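Local coordinates for protein rhodopsin (Rubrobacter xylanophilus, PDB 6KFQ) that probably pumps protons out across the cell membrane when light excites the retinal held inside its bundle of seven transmembrane helices, at residues W175-I180 with M202-L207; A70-W75 with G185-G190; R95-F100 with V146-A151. All blocks are in the same frame, centred on the assembly; numbering follows the deposited sequence.

Contact 1. Residues W175-I180 with M202-L207; sequences WICYPI and MVLDLL. With RET (retinal), chain R; MPG ([(Z)-octadec-9-enyl] (2R)-2,3-bis(oxidanyl)propanoate), chain F; MPG ([(Z)-octadec-9-enyl] (2R)-2,3-bis(oxidanyl)propanoate), chain M.
The phenol ring of Y178 enters a slot between retinal and L204, and its hydroxyl ends at the carboxylate of D205. With CG beside the backbone N (chi1 -79°), the ring leaves helix 158-184 along the polyene and reaches helix 194-218. The two segments run nearly antiparallel, their axes 10.2 Å apart at closest; the Y178 side chain spans this gap, and C177 and L204 also meet across it.

Three approaches define the ring's orientation. Over one face, L204 CD1 stands 4.1 Å from the Y178 ring centroid and only 10° off the normal, a CH-pi contact from almost directly above. Over the opposite face lies the polyene, with RET C11 3.5 Å above the Y178 ring plane and close to its centre. At the edge, the hydroxyl donates to D205: Y178 OH to D205 OD1 is 2.6 Å, received on the lone pair turned away from OD2. Ring and carboxylate planes are inclined by 27°, while OD1 itself lies in the ring plane. Y49 OH bonds to D205 OD2, so two tyrosines fix the rotation of this carboxylate, whose OD1 lies 3.7 Å from RET C14.

L204 also packs on C177, its CD2 3.7 Å from C177 CB. On the retinal side W175 presents a face to the C20 methyl, with W175 NE1 3.3 Å from RET C20, while P179 CB meets RET C5 at the ionone ring. Tryptophan, tyrosine and proline in the order WxxYP, facing an aspartate on the last transmembrane helix, form the retinal-pocket wall characteristic of microbial rhodopsins; in bacteriorhodopsin the matching aspartate belongs to the Schiff-base counterion complex and is likewise held by two tyrosines.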
loop_
_atom_site.group_PDB
_atom_site.type_symbol
_atom_site.label_atom_id
_atom_site.label_comp_id
_atom_site.label_asym_id
_atom_site.label_seq_id
_atom_site.Cartn_x
_atom_site.Cartn_y
_atom_site.Cartn_z
ATOM N N TRP A 175 -7.092 3.032 -1.793
ATOM C CA TRP A 175 -6.005 3.938 -2.143
ATOM C C TRP A 175 -6.523 5.328 -2.468
ATOM O O TRP A 175 -5.839 6.315 -2.206
ATOM C CB TRP A 175 -5.192 3.397 -3.318
ATOM C CG TRP A 175 -4.307 2.210 -2.988
ATOM C CD1 TRP A 175 -4.564 1.216 -2.078
ATOM C CD2 TRP A 175 -3.030 1.898 -3.571
ATOM N NE1 TRP A 175 -3.526 0.305 -2.066
ATOM C CE2 TRP A 175 -2.580 0.696 -2.979
ATOM C CE3 TRP A 175 -2.229 2.515 -4.540
ATOM C CZ2 TRP A 175 -1.360 0.106 -3.321
ATOM C CZ3 TRP A 175 -1.024 1.933 -4.879
ATOM C CH2 TRP A 175 -0.596 0.743 -4.272
ATOM N N ILE A 176 -7.716 5.424 -3.054
ATOM C CA ILE A 176 -8.314 6.727 -3.309
ATOM C C ILE A 176 -8.532 7.494 -2.005
ATOM O O ILE A 176 -8.463 8.730 -1.979
ATOM C CB ILE A 176 -9.609 6.534 -4.112
ATOM C CG1 ILE A 176 -9.259 6.179 -5.562
ATOM C CG2 ILE A 176 -10.481 7.778 -4.061
ATOM C CD1 ILE A 176 -10.440 5.746 -6.358
ATOM N N CYS A 177 -8.740 6.784 -0.891
ATOM C CA CYS A 177 -8.954 7.492 0.370
ATOM C C CYS A 177 -7.698 8.209 0.865
ATOM O O CYS A 177 -7.812 9.186 1.615
ATOM C CB CYS A 177 -9.447 6.521 1.448
ATOM S SG CYS A 177 -11.086 5.849 1.080
ATOM N N TYR A 178 -6.503 7.743 0.486
ATOM C CA TYR A 178 -5.286 8.307 1.074
ATOM C C TYR A 178 -5.090 9.772 0.720
ATOM O O TYR A 178 -4.830 10.570 1.636
ATOM C CB TYR A 178 -4.053 7.490 0.677
ATOM C CG TYR A 178 -3.877 6.211 1.459
ATOM C CD1 TYR A 178 -4.605 5.081 1.133
ATOM C CD2 TYR A 178 -2.962 6.129 2.511
ATOM C CE1 TYR A 178 -4.438 3.895 1.835
ATOM C CE2 TYR A 178 -2.786 4.950 3.218
ATOM C CZ TYR A 178 -3.527 3.841 2.880
ATOM O OH TYR A 178 -3.362 2.661 3.581
ATOM N N PRO A 179 -5.178 10.195 -0.545
ATOM C CA PRO A 179 -5.087 11.639 -0.821
ATOM C C PRO A 179 -6.188 12.447 -0.158
ATOM O O PRO A 179 -5.964 13.616 0.178
ATOM C CB PRO A 179 -5.170 11.717 -2.361
ATOM C CG PRO A 179 -5.793 10.421 -2.789
ATOM C CD PRO A 179 -5.235 9.408 -1.797
ATOM N N ILE A 180 -7.371 11.862 0.046
ATOM C CA ILE A 180 -8.435 12.572 0.756
ATOM C C ILE A 180 -8.031 12.814 2.205
ATOM O O ILE A 180 -8.173 13.925 2.730
ATOM C CB ILE A 180 -9.756 11.787 0.660
ATOM C CG1 ILE A 180 -10.180 11.649 -0.804
ATOM C CG2 ILE A 180 -10.851 12.446 1.521
ATOM C CD1 ILE A 180 -11.448 10.862 -1.006
ATOM N N MET A 202 -4.266 4.812 9.827
ATOM C CA MET A 202 -4.110 3.514 10.477
ATOM C C MET A 202 -5.178 2.535 10.011
ATOM O O MET A 202 -4.874 1.372 9.720
ATOM C CB MET A 202 -4.140 3.671 12.002
ATOM C CG MET A 202 -4.055 2.343 12.766
ATOM S SD MET A 202 -5.684 1.620 13.063
ATOM C CE MET A 202 -6.397 2.810 14.190
ATOM N N VAL A 203 -6.436 2.982 9.928
ATOM C CA VAL A 203 -7.499 2.094 9.467
ATOM C C VAL A 203 -7.250 1.693 8.021
ATOM O O VAL A 203 -7.315 0.508 7.666
ATOM C CB VAL A 203 -8.880 2.753 9.630
ATOM C CG1 VAL A 203 -9.963 1.865 9.035
ATOM C CG2 VAL A 203 -9.175 3.040 11.097
ATOM N N LEU A 204 -6.944 2.679 7.165
ATOM C CA LEU A 204 -6.627 2.381 5.776
ATOM C C LEU A 204 -5.457 1.409 5.671
ATOM O O LEU A 204 -5.517 0.430 4.917
ATOM C CB LEU A 204 -6.309 3.684 5.022
ATOM C CG LEU A 204 -7.511 4.611 4.848
ATOM C CD1 LEU A 204 -7.064 5.968 4.254
ATOM C CD2 LEU A 204 -8.526 3.946 3.932
ATOM N N ASP A 205 -4.365 1.686 6.388
ATOM C CA ASP A 205 -3.194 0.813 6.303
ATOM C C ASP A 205 -3.537 -0.626 6.674
ATOM O O ASP A 205 -3.113 -1.567 5.997
ATOM C CB ASP A 205 -2.082 1.314 7.222
ATOM C CG ASP A 205 -1.363 2.531 6.677
ATOM O OD1 ASP A 205 -1.558 2.880 5.486
ATOM O OD2 ASP A 205 -0.590 3.132 7.456
ATOM N N LEU A 206 -4.287 -0.820 7.755
ATOM C CA LEU A 206 -4.589 -2.182 8.185
ATOM C C LEU A 206 -5.460 -2.901 7.162
ATOM O O LEU A 206 -5.237 -4.081 6.868
ATOM C CB LEU A 206 -5.259 -2.155 9.558
ATOM C CG LEU A 206 -4.300 -1.829 10.701
ATOM C CD1 LEU A 206 -5.070 -1.530 11.966
ATOM C CD2 LEU A 206 -3.335 -2.988 10.932
ATOM N N LEU A 207 -6.438 -2.199 6.590
ATOM C CA LEU A 207 -7.275 -2.807 5.561
ATOM C C LEU A 207 -6.477 -3.073 4.289
ATOM O O LEU A 207 -6.554 -4.161 3.706
ATOM C CB LEU A 207 -8.470 -1.902 5.266
ATOM C CG LEU A 207 -9.448 -1.687 6.430
ATOM C CD1 LEU A 207 -10.544 -0.709 5.995
ATOM C CD2 LEU A 207 -10.054 -3.028 6.898
HETATM C C1 RET R . -0.487 10.883 -1.135
HETATM C C2 RET R . -0.474 12.418 -1.177
HETATM C C3 RET R . -0.320 13.018 -2.559
HETATM C C4 RET R . -1.390 12.508 -3.503
HETATM C C5 RET R . -1.671 11.027 -3.372
HETATM C C6 RET R . -1.195 10.275 -2.363
HETATM C C7 RET R . -1.519 8.857 -2.311
HETATM C C8 RET R . -1.065 7.874 -1.486
HETATM C C9 RET R . -1.414 6.472 -1.453
HETATM C C10 RET R . -0.981 5.725 -0.420
HETATM C C11 RET R . -1.203 4.327 -0.191
HETATM C C12 RET R . -0.674 3.723 0.868
HETATM C C13 RET R . -0.789 2.328 1.225
HETATM C C14 RET R . -0.079 1.869 2.283
HETATM C C15 RET R . -0.019 0.525 2.783
HETATM C C16 RET R . 0.973 10.413 -1.062
HETATM C C17 RET R . -1.194 10.525 0.186
HETATM C C18 RET R . -2.371 10.468 -4.581
HETATM C C19 RET R . -2.267 5.914 -2.557
HETATM C C20 RET R . -1.665 1.450 0.377
HETATM C C4 MPG F . -12.715 -2.168 -13.789
HETATM C C5 MPG F . -13.313 -2.222 -12.404
HETATM C C6 MPG F . -13.144 -0.951 -11.606
HETATM C C7 MPG F . -13.695 -1.015 -10.186
HETATM C C8 MPG F . -13.646 0.296 -9.463
HETATM C C9 MPG F . -14.138 0.241 -8.050
HETATM C C10 MPG F . -14.318 1.302 -7.306
HETATM C C11 MPG F . -14.081 2.698 -7.794
HETATM C C12 MPG F . -14.610 3.764 -6.886
HETATM C C13 MPG F . -13.822 3.983 -5.605
HETATM C C14 MPG F . -14.412 5.065 -4.731
HETATM C C15 MPG F . -13.588 5.460 -3.528
HETATM C C16 MPG F . -14.237 6.542 -2.701
HETATM C C17 MPG F . -13.422 7.129 -1.580
HETATM C C18 MPG F . -14.132 8.241 -0.843
HETATM C C8 MPG M . -13.607 12.980 -3.528
HETATM C C9 MPG M . -13.176 11.671 -4.115
HETATM C C10 MPG M . -13.190 11.366 -5.388
HETATM C C11 MPG M . -12.619 10.128 -6.006
HETATM C C12 MPG M . -13.572 9.388 -6.897
HETATM C C13 MPG M . -12.922 8.911 -8.185
HETATM C C14 MPG M . -13.299 7.518 -8.620
HETATM C C15 MPG M . -12.343 6.932 -9.631
HETATM C C16 MPG M . -12.627 5.504 -10.022
HETATM C C17 MPG M . -11.551 4.904 -10.891
HETATM C C18 MPG M . -11.842 3.498 -11.355
#

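Contact 2. Residues A70-W75 with G185-G190; sequences ARYIDW and GTEGFG. With RET (retinal), chain R.
Y72 and E187 approach from opposite directions and meet through one direct hydrogen bond. Y72 OH donates to E187 OE1 over 2.7 Å; the acceptor lies in the plane of the phenol ring and uses its lone pair pointing away from OE2. A bend of the glutamate chain at chi2 (104°) brings the carboxylate to Y72, and ring and carboxylate are turned 63° apart.

A water-mediated link runs beside it. R71 NE and E187 OE1 stand 5.3 Å apart with no direct contact; water 1 bridges them, 2.9 Å from R71 NE in the guanidinium plane and 3.0 Å from E187 OE1. E197 OE1 is close to the other oxygen of E187. An arginine, water and a pair of glutamates on the extracellular side of retinal recall the proton-release region of bacteriorhodopsin, although a release role for this pair is an inference.

Backbone bonds shape the loop carrying E187: a type I turn runs from G185 to G188, and G185 O accepts from both G188 N and G190 N. In the packing toward retinal, the W75 ring lies between R71 CG on one face and RET C12, 3.8 Å above the ring plane, on the other.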
loop_
_atom_site.group_PDB
_atom_site.type_symbol
_atom_site.label_atom_id
_atom_site.label_comp_id
_atom_site.label_asym_id
_atom_site.label_seq_id
_atom_site.Cartn_x
_atom_site.Cartn_y
_atom_site.Cartn_z
ATOM N N ALA A 70 7.994 9.087 8.365
ATOM C CA ALA A 70 8.300 7.658 8.296
ATOM C C ALA A 70 7.210 6.898 7.559
ATOM O O ALA A 70 7.479 5.859 6.943
ATOM C CB ALA A 70 8.480 7.085 9.705
ATOM N N ARG A 71 5.974 7.394 7.652
ATOM C CA ARG A 71 4.834 6.917 6.882
ATOM C C ARG A 71 5.182 6.681 5.415
ATOM O O ARG A 71 4.860 5.636 4.832
ATOM C CB ARG A 71 3.734 7.974 7.025
ATOM C CG ARG A 71 2.446 7.662 6.396
ATOM C CD ARG A 71 1.395 8.734 6.679
ATOM N NE ARG A 71 1.234 9.104 8.089
ATOM C CZ ARG A 71 0.725 8.322 9.045
ATOM N NH1 ARG A 71 0.354 7.071 8.790
ATOM N NH2 ARG A 71 0.610 8.795 10.279
ATOM N N TYR A 72 5.848 7.653 4.804
ATOM C CA TYR A 72 6.132 7.576 3.376
ATOM C C TYR A 72 7.253 6.596 3.049
ATOM O O TYR A 72 7.311 6.091 1.922
ATOM C CB TYR A 72 6.484 8.976 2.854
ATOM C CG TYR A 72 5.364 9.986 3.024
ATOM C CD1 TYR A 72 5.145 10.616 4.252
ATOM C CD2 TYR A 72 4.529 10.319 1.957
ATOM C CE1 TYR A 72 4.128 11.538 4.414
ATOM C CE2 TYR A 72 3.509 11.240 2.109
ATOM C CZ TYR A 72 3.308 11.844 3.340
ATOM O OH TYR A 72 2.297 12.771 3.492
ATOM N N ILE A 73 8.144 6.323 4.003
ATOM C CA ILE A 73 9.199 5.347 3.766
ATOM C C ILE A 73 8.610 3.949 3.727
ATOM O O ILE A 73 8.985 3.122 2.885
ATOM C CB ILE A 73 10.297 5.472 4.837
ATOM C CG1 ILE A 73 10.690 6.941 5.035
ATOM C CG2 ILE A 73 11.499 4.618 4.460
ATOM C CD1 ILE A 73 11.222 7.608 3.790
ATOM N N ASP A 74 7.700 3.660 4.660
ATOM C CA ASP A 74 6.818 2.506 4.556
ATOM C C ASP A 74 6.208 2.434 3.156
ATOM O O ASP A 74 6.422 1.468 2.416
ATOM C CB ASP A 74 5.752 2.630 5.662
ATOM C CG ASP A 74 4.617 1.597 5.574
ATOM O OD1 ASP A 74 4.368 1.007 4.503
ATOM O OD2 ASP A 74 3.929 1.411 6.614
ATOM N N TRP A 75 5.473 3.478 2.769
ATOM C CA TRP A 75 4.688 3.428 1.537
ATOM C C TRP A 75 5.558 3.192 0.314
ATOM O O TRP A 75 5.184 2.420 -0.573
ATOM C CB TRP A 75 3.897 4.719 1.371
ATOM C CG TRP A 75 2.832 4.914 2.408
ATOM C CD1 TRP A 75 2.420 4.014 3.360
ATOM C CD2 TRP A 75 2.036 6.082 2.589
ATOM N NE1 TRP A 75 1.421 4.565 4.124
ATOM C CE2 TRP A 75 1.162 5.833 3.666
ATOM C CE3 TRP A 75 1.978 7.323 1.946
ATOM C CZ2 TRP A 75 0.238 6.769 4.106
ATOM C CZ3 TRP A 75 1.066 8.260 2.397
ATOM C CH2 TRP A 75 0.210 7.980 3.465
ATOM N N GLY A 185 -6.167 16.377 6.473
ATOM C CA GLY A 185 -5.271 16.341 7.609
ATOM C C GLY A 185 -4.332 17.531 7.634
ATOM O O GLY A 185 -4.528 18.537 6.946
ATOM N N THR A 186 -3.264 17.384 8.422
ATOM C CA THR A 186 -2.363 18.501 8.688
ATOM C C THR A 186 -1.516 18.857 7.470
ATOM O O THR A 186 -1.092 20.011 7.331
ATOM C CB THR A 186 -1.469 18.164 9.881
ATOM O OG1 THR A 186 -0.678 17.010 9.571
ATOM C CG2 THR A 186 -2.326 17.854 11.104
ATOM N N GLU A 187 -1.252 17.888 6.588
ATOM C CA GLU A 187 -0.494 18.182 5.376
ATOM C C GLU A 187 -1.292 19.048 4.413
ATOM O O GLU A 187 -0.706 19.774 3.606
ATOM C CB GLU A 187 -0.069 16.893 4.672
ATOM C CG GLU A 187 1.141 16.198 5.271
ATOM C CD GLU A 187 0.754 14.973 6.085
ATOM O OE1 GLU A 187 0.967 13.834 5.615
ATOM O OE2 GLU A 187 0.224 15.154 7.193
ATOM N N GLY A 188 -2.619 18.976 4.475
ATOM C CA GLY A 188 -3.472 19.743 3.592
ATOM C C GLY A 188 -4.159 20.903 4.281
ATOM O O GLY A 188 -3.504 21.854 4.719
ATOM N N PHE A 189 -5.487 20.828 4.390
ATOM C CA PHE A 189 -6.277 21.949 4.878
ATOM C C PHE A 189 -6.376 22.002 6.397
ATOM O O PHE A 189 -6.746 23.051 6.944
ATOM C CB PHE A 189 -7.684 21.891 4.284
ATOM C CG PHE A 189 -7.736 22.222 2.814
ATOM C CD1 PHE A 189 -7.927 23.527 2.401
ATOM C CD2 PHE A 189 -7.595 21.232 1.856
ATOM C CE1 PHE A 189 -7.975 23.845 1.059
ATOM C CE2 PHE A 189 -7.644 21.538 0.508
ATOM C CZ PHE A 189 -7.832 22.852 0.106
ATOM N N GLY A 190 -6.061 20.913 7.088
ATOM C CA GLY A 190 -6.218 20.909 8.533
ATOM C C GLY A 190 -7.664 20.946 8.973
ATOM O O GLY A 190 -7.982 21.570 9.994
HETATM C C1 RET R . -0.487 10.883 -1.135
HETATM C C2 RET R . -0.474 12.418 -1.177
HETATM C C3 RET R . -0.320 13.018 -2.559
HETATM C C4 RET R . -1.390 12.508 -3.503
HETATM C C5 RET R . -1.671 11.027 -3.372
HETATM C C6 RET R . -1.195 10.275 -2.363
HETATM C C7 RET R . -1.519 8.857 -2.311
HETATM C C8 RET R . -1.065 7.874 -1.486
HETATM C C9 RET R . -1.414 6.472 -1.453
HETATM C C10 RET R . -0.981 5.725 -0.420
HETATM C C11 RET R . -1.203 4.327 -0.191
HETATM C C12 RET R . -0.674 3.723 0.868
HETATM C C13 RET R . -0.789 2.328 1.225
HETATM C C14 RET R . -0.079 1.869 2.283
HETATM C C15 RET R . -0.019 0.525 2.783
HETATM C C16 RET R . 0.973 10.413 -1.062
HETATM C C17 RET R . -1.194 10.525 0.186
HETATM C C18 RET R . -2.371 10.468 -4.581
HETATM C C19 RET R . -2.267 5.914 -2.557
HETATM C C20 RET R . -1.665 1.450 0.377
HETATM O O HOH W 1 1.978 11.812 7.531
#

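Contact 3. Residues R95-F100 with V146-A151; sequences RRNVTF and VSRLFA. With MPG ([(Z)-octadec-9-enyl] (2R)-2,3-bis(oxidanyl)propanoate), chain O; MPG ([(Z)-octadec-9-enyl] (2R)-2,3-bis(oxidanyl)propanoate), chain F; SO4 (sulfate ion), chain S.
R148 runs along the F100 ring and ends at a sulfate. CB begins at the ring, with R148 CB 3.5 Å from F100 CE1. CG lies anti to the backbone N (chi1 178°), a torsion that carries the chain across the phenyl face: R148 CG is 3.8 Å from the F100 ring centroid, 25° off the normal, a CH-pi contact displaced toward the CE1 rim. The two side chains run alongside in opposing senses, and a bend at chi2 then turns the chain toward the start of helix 98-120. NE forms a salt bridge with E152.

At the tip the guanidinium is inclined to the phenyl plane, with F100 CG over one of its faces and the sulfate at its edge. R148 NH1 donates to SO4 O1 over 2.9 Å, almost straight at 175°, and R148 NH2 to SO4 O3 over 2.8 Å. A backbone N-H adds a third bond, F100 N donating to SO4 O2 at 2.8 Å. L149 CD2 also packs 3.6 Å from F100 CE2.

The sulfate probably comes from the crystallisation liquor. Its site, built from a backbone N-H in the first turn of a helix plus an arginine, is a common form of anion binding at a helix N-terminus, here joining the cytoplasmic ends of the fourth and fifth transmembrane helices.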
loop_
_atom_site.group_PDB
_atom_site.type_symbol
_atom_site.label_atom_id
_atom_site.label_comp_id
_atom_site.label_asym_id
_atom_site.label_seq_id
_atom_site.Cartn_x
_atom_site.Cartn_y
_atom_site.Cartn_z
ATOM N N ARG A 95 7.721 -12.463 -16.421
ATOM C CA ARG A 95 9.048 -12.233 -16.983
ATOM C C ARG A 95 8.977 -11.558 -18.347
ATOM O O ARG A 95 9.935 -10.892 -18.756
ATOM C CB ARG A 95 9.812 -13.552 -17.080
ATOM N N ARG A 96 7.865 -11.711 -19.065
ATOM C CA ARG A 96 7.679 -11.032 -20.341
ATOM C C ARG A 96 6.990 -9.679 -20.201
ATOM O O ARG A 96 6.765 -9.006 -21.213
ATOM C CB ARG A 96 6.877 -11.916 -21.305
ATOM C CG ARG A 96 5.382 -11.931 -21.037
ATOM N N ASN A 97 6.655 -9.261 -18.981
ATOM C CA ASN A 97 5.946 -8.010 -18.742
ATOM C C ASN A 97 6.794 -7.010 -17.966
ATOM O O ASN A 97 6.262 -6.225 -17.179
ATOM C CB ASN A 97 4.642 -8.266 -17.986
ATOM C CG ASN A 97 3.752 -9.269 -18.681
ATOM O OD1 ASN A 97 3.410 -10.303 -18.111
ATOM N ND2 ASN A 97 3.365 -8.968 -19.916
ATOM N N VAL A 98 8.112 -7.030 -18.169
ATOM C CA VAL A 98 8.994 -6.167 -17.386
ATOM C C VAL A 98 8.643 -4.700 -17.605
ATOM O O VAL A 98 8.541 -3.922 -16.649
ATOM C CB VAL A 98 10.466 -6.452 -17.728
ATOM C CG1 VAL A 98 11.360 -5.383 -17.110
ATOM C CG2 VAL A 98 10.854 -7.831 -17.222
ATOM N N THR A 99 8.437 -4.304 -18.865
ATOM C CA THR A 99 8.154 -2.901 -19.165
ATOM C C THR A 99 6.900 -2.421 -18.443
ATOM O O THR A 99 6.886 -1.330 -17.857
ATOM C CB THR A 99 8.024 -2.699 -20.677
ATOM O OG1 THR A 99 9.265 -3.034 -21.306
ATOM C CG2 THR A 99 7.685 -1.244 -21.000
ATOM N N PHE A 100 5.832 -3.221 -18.464
ATOM C CA PHE A 100 4.628 -2.825 -17.743
ATOM C C PHE A 100 4.888 -2.739 -16.244
ATOM O O PHE A 100 4.511 -1.757 -15.593
ATOM C CB PHE A 100 3.479 -3.795 -18.026
ATOM C CG PHE A 100 2.275 -3.537 -17.173
ATOM C CD1 PHE A 100 1.354 -2.568 -17.531
ATOM C CD2 PHE A 100 2.086 -4.230 -15.989
ATOM C CE1 PHE A 100 0.257 -2.307 -16.738
ATOM C CE2 PHE A 100 0.986 -3.970 -15.172
ATOM C CZ PHE A 100 0.067 -3.018 -15.546
ATOM N N VAL A 146 -6.341 -0.728 -14.214
ATOM C CA VAL A 146 -7.664 -1.009 -14.755
ATOM C C VAL A 146 -7.579 -1.429 -16.217
ATOM O O VAL A 146 -8.243 -2.382 -16.640
ATOM C CB VAL A 146 -8.586 0.210 -14.565
ATOM C CG1 VAL A 146 -9.850 0.059 -15.393
ATOM C CG2 VAL A 146 -8.929 0.387 -13.093
ATOM N N SER A 147 -6.757 -0.739 -17.010
ATOM C CA SER A 147 -6.738 -0.990 -18.448
ATOM C C SER A 147 -5.970 -2.253 -18.817
ATOM O O SER A 147 -6.274 -2.879 -19.836
ATOM C CB SER A 147 -6.132 0.209 -19.180
ATOM O OG SER A 147 -4.764 0.355 -18.840
ATOM N N ARG A 148 -4.973 -2.639 -18.027
ATOM C CA ARG A 148 -4.126 -3.781 -18.359
ATOM C C ARG A 148 -4.379 -4.997 -17.481
ATOM O O ARG A 148 -4.621 -6.092 -17.997
ATOM C CB ARG A 148 -2.651 -3.379 -18.260
ATOM C CG ARG A 148 -1.672 -4.504 -18.537
ATOM C CD ARG A 148 -1.703 -4.928 -19.997
ATOM N NE ARG A 148 -0.763 -6.013 -20.239
ATOM C CZ ARG A 148 0.495 -5.835 -20.616
ATOM N NH1 ARG A 148 0.963 -4.610 -20.819
ATOM N NH2 ARG A 148 1.280 -6.885 -20.804
ATOM N N LEU A 149 -4.330 -4.842 -16.156
ATOM C CA LEU A 149 -4.337 -6.031 -15.304
ATOM C C LEU A 149 -5.708 -6.686 -15.227
ATOM O O LEU A 149 -5.788 -7.914 -15.104
ATOM C CB LEU A 149 -3.824 -5.691 -13.907
ATOM C CG LEU A 149 -2.325 -5.410 -13.816
ATOM C CD1 LEU A 149 -1.901 -5.242 -12.365
ATOM C CD2 LEU A 149 -1.534 -6.514 -14.498
ATOM N N PHE A 150 -6.798 -5.910 -15.282
ATOM C CA PHE A 150 -8.117 -6.542 -15.294
ATOM C C PHE A 150 -8.284 -7.411 -16.530
ATOM O O PHE A 150 -8.883 -8.491 -16.467
ATOM C CB PHE A 150 -9.224 -5.489 -15.228
ATOM C CG PHE A 150 -9.613 -5.102 -13.824
ATOM C CD1 PHE A 150 -8.937 -4.093 -13.161
ATOM C CD2 PHE A 150 -10.653 -5.754 -13.168
ATOM C CE1 PHE A 150 -9.285 -3.728 -11.865
ATOM C CE2 PHE A 150 -11.012 -5.395 -11.873
ATOM C CZ PHE A 150 -10.327 -4.379 -11.221
ATOM N N ALA A 151 -7.758 -6.956 -17.666
ATOM C CA ALA A 151 -7.839 -7.760 -18.878
ATOM C C ALA A 151 -6.963 -9.001 -18.772
ATOM O O ALA A 151 -7.377 -10.095 -19.171
ATOM C CB ALA A 151 -7.443 -6.918 -20.092
HETATM C C2 MPG O . 16.866 -0.432 -21.372
HETATM C C3 MPG O . 15.968 -0.796 -22.528
HETATM C C4 MPG O . 14.650 -1.409 -22.110
HETATM C C5 MPG O . 13.728 -0.481 -21.349
HETATM C C6 MPG O . 12.306 -0.985 -21.242
HETATM C C7 MPG O . 11.346 -0.056 -20.507
HETATM C C8 MPG O . 11.613 0.084 -19.040
HETATM C C9 MPG O . 10.617 0.954 -18.337
HETATM C C10 MPG O . 10.911 2.090 -17.759
HETATM C C11 MPG O . 9.988 3.022 -17.037
HETATM C C12 MPG O . 10.474 3.385 -15.666
HETATM C C13 MPG O . 11.913 3.877 -15.636
HETATM C C14 MPG O . 12.405 4.313 -14.278
HETATM C C15 MPG O . 11.815 5.613 -13.791
HETATM C C16 MPG O . 12.269 6.008 -12.405
HETATM C C17 MPG O . 11.705 7.310 -11.889
HETATM C C18 MPG O . 12.086 7.604 -10.456
HETATM C C1 MPG O . 17.367 -1.615 -20.599
HETATM C C4 MPG F . -12.715 -2.168 -13.789
HETATM C C5 MPG F . -13.313 -2.222 -12.404
HETATM C C6 MPG F . -13.144 -0.951 -11.606
HETATM C C7 MPG F . -13.695 -1.015 -10.186
HETATM C C8 MPG F . -13.646 0.296 -9.463
HETATM C C9 MPG F . -14.138 0.241 -8.050
HETATM C C10 MPG F . -14.318 1.302 -7.306
HETATM C C11 MPG F . -14.081 2.698 -7.794
HETATM C C12 MPG F . -14.610 3.764 -6.886
HETATM C C13 MPG F . -13.822 3.983 -5.605
HETATM C C14 MPG F . -14.412 5.065 -4.731
HETATM C C15 MPG F . -13.588 5.460 -3.528
HETATM C C16 MPG F . -14.237 6.542 -2.701
HETATM C C17 MPG F . -13.422 7.129 -1.580
HETATM C C18 MPG F . -14.132 8.241 -0.843
HETATM S S SO4 S . 4.744 -5.429 -21.484
HETATM O O1 SO4 S . 3.756 -4.360 -21.569
HETATM O O2 SO4 S . 5.648 -5.226 -20.359
HETATM O O3 SO4 S . 4.036 -6.698 -21.324
HETATM O O4 SO4 S . 5.542 -5.486 -22.709
#

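Contacts 1 and 2 form one continuous region around retinal, their centres about 11 Å apart. W75 joins them: its CZ2 lies 3.6 Å from Y178 CD2 and its NE1 3.7 Å from D205 OD1. Their segments alternate along the chain. Through these contacts helix 70-90 meets both helix 194-218 and the loop leading into it. Contact 3 is separate, its centre about 24 Å from that of contact 1 and about 30 Å from that of contact 2; contacts 2 and 3 lie on opposite sides of the chain's centre, and contact 3 is nested within the chain span closed by contact 2. One lipid-like MPG (chain F) touches both contact 1 and contact 3, running along the bundle's outer surface.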